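Side-chain contacts in protein SSD1 (PDB 7AM1), which binds regulatory elements in messenger RNA as a translational repressor, being a non-enzymatic member of the RNase II family that recognises RNA at an alternative site: residues 313-316 against 317-321; 748-752 against 753-757. One frame throughout, in Å; residues are numbered along the deposited sequence.

Overall arrangement
Two short-range contacts illustrate how local geometry is built into separate domains of one large chain. Interaction 1 comes first in sequence, on helix 311-321 within the range of the second cold-shock domain; interaction 2 follows more than 400 residues later, in the hairpin of strands 745-750 and 755-760 within the C-terminal domain. Their centres lie 25 Å apart and their nearest atoms about 15 Å, so they do not touch; one is helical and the other belongs to an antiparallel sheet. What they have in common is helix 689-725: Ile-315 and Ile-318 rest on one part of it, Phe-753 and Ile-755 on another, which packs both OB-clan domains against a single long helix.

Interaction 1: 313-316 against 317-321; sequences TEID and SILRD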
loop_
_atom_site.group_PDB
_atom_site.type_symbol
_atom_site.label_atom_id
_atom_site.label_comp_id
_atom_site.label_asym_id
_atom_site.label_seq_id
_atom_site.Cartn_x
_atom_site.Cartn_y
_atom_site.Cartn_z
ATOM N N THR A 313 -15.406 11.013 -11.450
ATOM C CA THR A 313 -14.712 10.192 -12.435
ATOM C C THR A 313 -13.348 9.757 -11.918
ATOM O O THR A 313 -12.914 8.626 -12.164
ATOM C CB THR A 313 -14.558 10.962 -13.748
ATOM O OG1 THR A 313 -15.851 11.319 -14.255
ATOM C CG2 THR A 313 -13.823 10.120 -14.787
ATOM N N GLU A 314 -12.656 10.644 -11.196
ATOM C CA GLU A 314 -11.356 10.293 -10.636
ATOM C C GLU A 314 -11.454 9.059 -9.749
ATOM O O GLU A 314 -10.604 8.163 -9.821
ATOM C CB GLU A 314 -10.796 11.478 -9.849
ATOM C CG GLU A 314 -10.289 12.620 -10.724
ATOM C CD GLU A 314 -9.890 13.848 -9.920
ATOM O OE1 GLU A 314 -10.443 14.045 -8.814
ATOM O OE2 GLU A 314 -9.031 14.620 -10.398
ATOM N N ILE A 315 -12.491 8.989 -8.910
ATOM C CA ILE A 315 -12.649 7.849 -8.014
ATOM C C ILE A 315 -13.122 6.625 -8.790
ATOM O O ILE A 315 -12.627 5.511 -8.581
ATOM C CB ILE A 315 -13.620 8.193 -6.871
ATOM C CG1 ILE A 315 -13.127 9.421 -6.105
ATOM C CG2 ILE A 315 -13.794 6.986 -5.939
ATOM C CD1 ILE A 315 -11.733 9.278 -5.524
ATOM N N ASP A 316 -14.098 6.808 -9.682
ATOM C CA ASP A 316 -14.546 5.705 -10.524
ATOM C C ASP A 316 -13.378 5.107 -11.297
ATOM O O ASP A 316 -13.274 3.882 -11.434
ATOM C CB ASP A 316 -15.636 6.201 -11.474
ATOM C CG ASP A 316 -16.426 5.074 -12.105
ATOM O OD1 ASP A 316 -16.152 3.897 -11.793
ATOM O OD2 ASP A 316 -17.330 5.369 -12.916
ATOM N N SER A 317 -12.474 5.959 -11.787
ATOM C CA SER A 317 -11.332 5.480 -12.559
ATOM C C SER A 317 -10.370 4.682 -11.690
ATOM O O SER A 317 -9.816 3.669 -12.135
ATOM C CB SER A 317 -10.609 6.662 -13.203
ATOM O OG SER A 317 -9.383 6.251 -13.779
ATOM N N ILE A 318 -10.152 5.127 -10.450
ATOM C CA ILE A 318 -9.316 4.369 -9.526
ATOM C C ILE A 318 -9.917 2.994 -9.279
ATOM O O ILE A 318 -9.206 1.982 -9.272
ATOM C CB ILE A 318 -9.124 5.147 -8.208
ATOM C CG1 ILE A 318 -8.211 6.350 -8.451
ATOM C CG2 ILE A 318 -8.574 4.219 -7.109
ATOM C CD1 ILE A 318 -8.183 7.349 -7.324
ATOM N N LEU A 319 -11.235 2.930 -9.082
ATOM C CA LEU A 319 -11.883 1.651 -8.818
ATOM C C LEU A 319 -11.777 0.720 -10.022
ATOM O O LEU A 319 -11.417 -0.455 -9.878
ATOM C CB LEU A 319 -13.345 1.873 -8.427
ATOM C CG LEU A 319 -13.591 2.421 -7.019
ATOM C CD1 LEU A 319 -15.041 2.846 -6.860
ATOM C CD2 LEU A 319 -13.225 1.391 -5.959
ATOM N N ARG A 320 -12.097 1.228 -11.219
ATOM C CA ARG A 320 -12.060 0.393 -12.417
ATOM C C ARG A 320 -10.643 -0.064 -12.732
ATOM O O ARG A 320 -10.428 -1.212 -13.141
ATOM C CB ARG A 320 -12.604 1.143 -13.631
ATOM C CG ARG A 320 -13.995 1.722 -13.547
ATOM C CD ARG A 320 -15.070 0.673 -13.619
ATOM N NE ARG A 320 -16.368 1.261 -13.312
ATOM C CZ ARG A 320 -17.126 1.891 -14.208
ATOM N NH1 ARG A 320 -16.721 1.996 -15.467
ATOM N NH2 ARG A 320 -18.294 2.406 -13.855
ATOM N N ASP A 321 -9.666 0.841 -12.602
ATOM C CA ASP A 321 -8.284 0.473 -12.877
ATOM C C ASP A 321 -7.835 -0.650 -11.965
ATOM O O ASP A 321 -6.952 -1.436 -12.328
ATOM C CB ASP A 321 -7.364 1.677 -12.705
ATOM C CG ASP A 321 -5.974 1.427 -13.255
ATOM O OD1 ASP A 321 -5.858 0.911 -14.391
ATOM O OD2 ASP A 321 -4.993 1.771 -12.560
#
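Ser-317 N donates to Thr-313 O at 2.7 Å, the shortest of four successive i to i+4 bonds across this part of helix 311-321. Ile-318 N follows with Glu-314 O, Leu-319 N with Ile-315 O, and Arg-320 N reaches Asp-316 O at 2.9 Å, the straightest of the four. The same spacing brings two opposite charges together on one side of the helix. Asp-316 turns CG anti to its own N (chi1 -164°), which sends the carboxylate along the helix to the side chain one turn on, while Arg-320 bends about CB-CG (chi2 -73°) and turns a face of its guanidinium to it. Asp-316 OD1 stands 3.1 Å from Arg-320 NE, and OD2 is 3.3 Å from NH2. The carboxylate nevertheless lies over that face, toward its rim, with the two planes 85° apart. OD1 lies well out of the guanidinium plane and no N-H points at it, so this salt bridge rests on charge alone and lacks the directional grip of an in-plane pair. Apolar contact on another side is looser: Ile-315 CD1 is 4.4 Å from Ile-318 CD1, and Ile-315 CG2 approaches Leu-319 CD1 equally closely. Asp-310 accepts a bond from Thr-313 N near the start of the helix. Ser-317 and Arg-320 pack on strands 281-289 and 298-307 of the cold-shock sheet, whereas Ile-315 and Ile-318 meet helix 689-725, so the helix is wedged between that sheet and the long helix.

Interaction 2: 748-752 against 753-757; sequences VFIPE and FGIEK
A beta hairpin of the C-terminal domain, strands 745-750 and 755-760, turns here through Pro-751 to Gly-754. Val-748 and Lys-757 form a hydrogen-bonded antiparallel pair, Val-748 N reaching Lys-757 O at 2.8 Å and Lys-757 N returning to Val-748 O at 2.9 Å. Ile-750 N then bonds Ile-755 O, and between these two pairs Phe-749 and Glu-756 form a non-hydrogen-bonded one. At the turn, Ile-750 O takes Phe-753 N at 3.0 Å from well above its carbonyl plane, and also a weak bond from Gly-754 N. Gly-754 has positive phi (64°), which swings the chain into the returning strand.

On the face carrying Val-748, Ile-750 and Ile-755, the two isoleucines lie side by side and point the same way, with CD1 of Ile-750 4.0 Å from CD1 of Ile-755. Phe-753 adds its ring to this patch and packs on Leu-718 and Ile-722 of helix 689-725. Phe-749, on the other face, meets helix 617-629, and Glu-756 there forms a salt bridge with Lys-629. A chi1 of -47° brings CG2 of Ile-750 to 3.6 Å from Phe-753 CD1, where the methyl approaches the ring obliquely.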
loop_
_atom_site.group_PDB
_atom_site.type_symbol
_atom_site.label_atom_id
_atom_site.label_comp_id
_atom_site.label_asym_id
_atom_site.label_seq_id
_atom_site.Cartn_x
_atom_site.Cartn_y
_atom_site.Cartn_z
ATOM N N VAL A 748 13.935 12.849 0.047
ATOM C CA VAL A 748 13.493 13.445 1.297
ATOM C C VAL A 748 12.170 12.793 1.660
ATOM O O VAL A 748 11.417 12.350 0.787
ATOM C CB VAL A 748 13.337 14.979 1.195
ATOM C CG1 VAL A 748 14.676 15.638 0.884
ATOM C CG2 VAL A 748 12.308 15.339 0.132
ATOM N N PHE A 749 11.885 12.726 2.952
ATOM C CA PHE A 749 10.569 12.299 3.394
ATOM C C PHE A 749 10.036 13.323 4.380
ATOM O O PHE A 749 10.791 14.046 5.039
ATOM C CB PHE A 749 10.582 10.878 3.991
ATOM C CG PHE A 749 11.348 10.752 5.265
ATOM C CD1 PHE A 749 12.731 10.777 5.262
ATOM C CD2 PHE A 749 10.684 10.572 6.464
ATOM C CE1 PHE A 749 13.443 10.650 6.436
ATOM C CE2 PHE A 749 11.385 10.445 7.644
ATOM C CZ PHE A 749 12.771 10.482 7.632
ATOM N N ILE A 750 8.714 13.403 4.429
ATOM C CA ILE A 750 8.018 14.417 5.210
ATOM C C ILE A 750 7.019 13.653 6.069
ATOM O O ILE A 750 5.924 13.325 5.591
ATOM C CB ILE A 750 7.346 15.447 4.290
ATOM C CG1 ILE A 750 8.332 15.896 3.200
ATOM C CG2 ILE A 750 6.870 16.649 5.096
ATOM C CD1 ILE A 750 7.719 16.747 2.102
ATOM N N PRO A 751 7.361 13.308 7.315
ATOM C CA PRO A 751 6.450 12.464 8.107
ATOM C C PRO A 751 5.079 13.079 8.304
ATOM O O PRO A 751 4.098 12.343 8.474
ATOM C CB PRO A 751 7.194 12.295 9.440
ATOM C CG PRO A 751 8.627 12.534 9.115
ATOM C CD PRO A 751 8.631 13.563 8.017
ATOM N N GLU A 752 4.982 14.411 8.292
ATOM C CA GLU A 752 3.695 15.062 8.494
ATOM C C GLU A 752 2.734 14.804 7.347
ATOM O O GLU A 752 1.519 14.925 7.532
ATOM C CB GLU A 752 3.890 16.566 8.680
ATOM C CG GLU A 752 4.591 16.939 9.976
ATOM C CD GLU A 752 6.096 16.763 9.911
ATOM O OE1 GLU A 752 6.630 16.515 8.807
ATOM O OE2 GLU A 752 6.742 16.871 10.974
ATOM N N PHE A 753 3.252 14.468 6.167
ATOM C CA PHE A 753 2.426 14.143 5.016
ATOM C C PHE A 753 2.459 12.662 4.663
ATOM O O PHE A 753 1.606 12.208 3.891
ATOM C CB PHE A 753 2.879 14.962 3.798
ATOM C CG PHE A 753 2.575 16.431 3.905
ATOM C CD1 PHE A 753 3.291 17.239 4.771
ATOM C CD2 PHE A 753 1.566 17.002 3.149
ATOM C CE1 PHE A 753 3.015 18.592 4.869
ATOM C CE2 PHE A 753 1.284 18.357 3.249
ATOM C CZ PHE A 753 2.007 19.148 4.108
ATOM N N GLY A 754 3.405 11.902 5.204
ATOM C CA GLY A 754 3.561 10.510 4.821
ATOM C C GLY A 754 3.959 10.325 3.374
ATOM O O GLY A 754 3.427 9.438 2.694
ATOM N N ILE A 755 4.886 11.149 2.879
ATOM C CA ILE A 755 5.368 11.032 1.513
ATOM C C ILE A 755 6.889 11.035 1.500
ATOM O O ILE A 755 7.553 11.538 2.410
ATOM C CB ILE A 755 4.827 12.151 0.589
ATOM C CG1 ILE A 755 5.265 13.532 1.090
ATOM C CG2 ILE A 755 3.313 12.038 0.462
ATOM C CD1 ILE A 755 4.830 14.683 0.185
ATOM N N GLU A 756 7.426 10.446 0.440
ATOM C CA GLU A 756 8.854 10.382 0.172
ATOM C C GLU A 756 9.032 10.752 -1.293
ATOM O O GLU A 756 8.382 10.160 -2.160
ATOM C CB GLU A 756 9.409 8.982 0.456
ATOM C CG GLU A 756 10.878 8.803 0.101
ATOM C CD GLU A 756 11.273 7.348 -0.098
ATOM O OE1 GLU A 756 10.390 6.503 -0.369
ATOM O OE2 GLU A 756 12.479 7.050 0.025
ATOM N N LYS A 757 9.876 11.745 -1.565
ATOM C CA LYS A 757 10.037 12.267 -2.914
ATOM C C LYS A 757 11.500 12.613 -3.154
ATOM O O LYS A 757 12.313 12.651 -2.228
ATOM C CB LYS A 757 9.146 13.494 -3.147
ATOM C CG LYS A 757 7.660 13.181 -3.127
ATOM C CD LYS A 757 7.212 12.536 -4.426
ATOM C CE LYS A 757 5.974 11.668 -4.233
ATOM N NZ LYS A 757 6.335 10.238 -3.997
#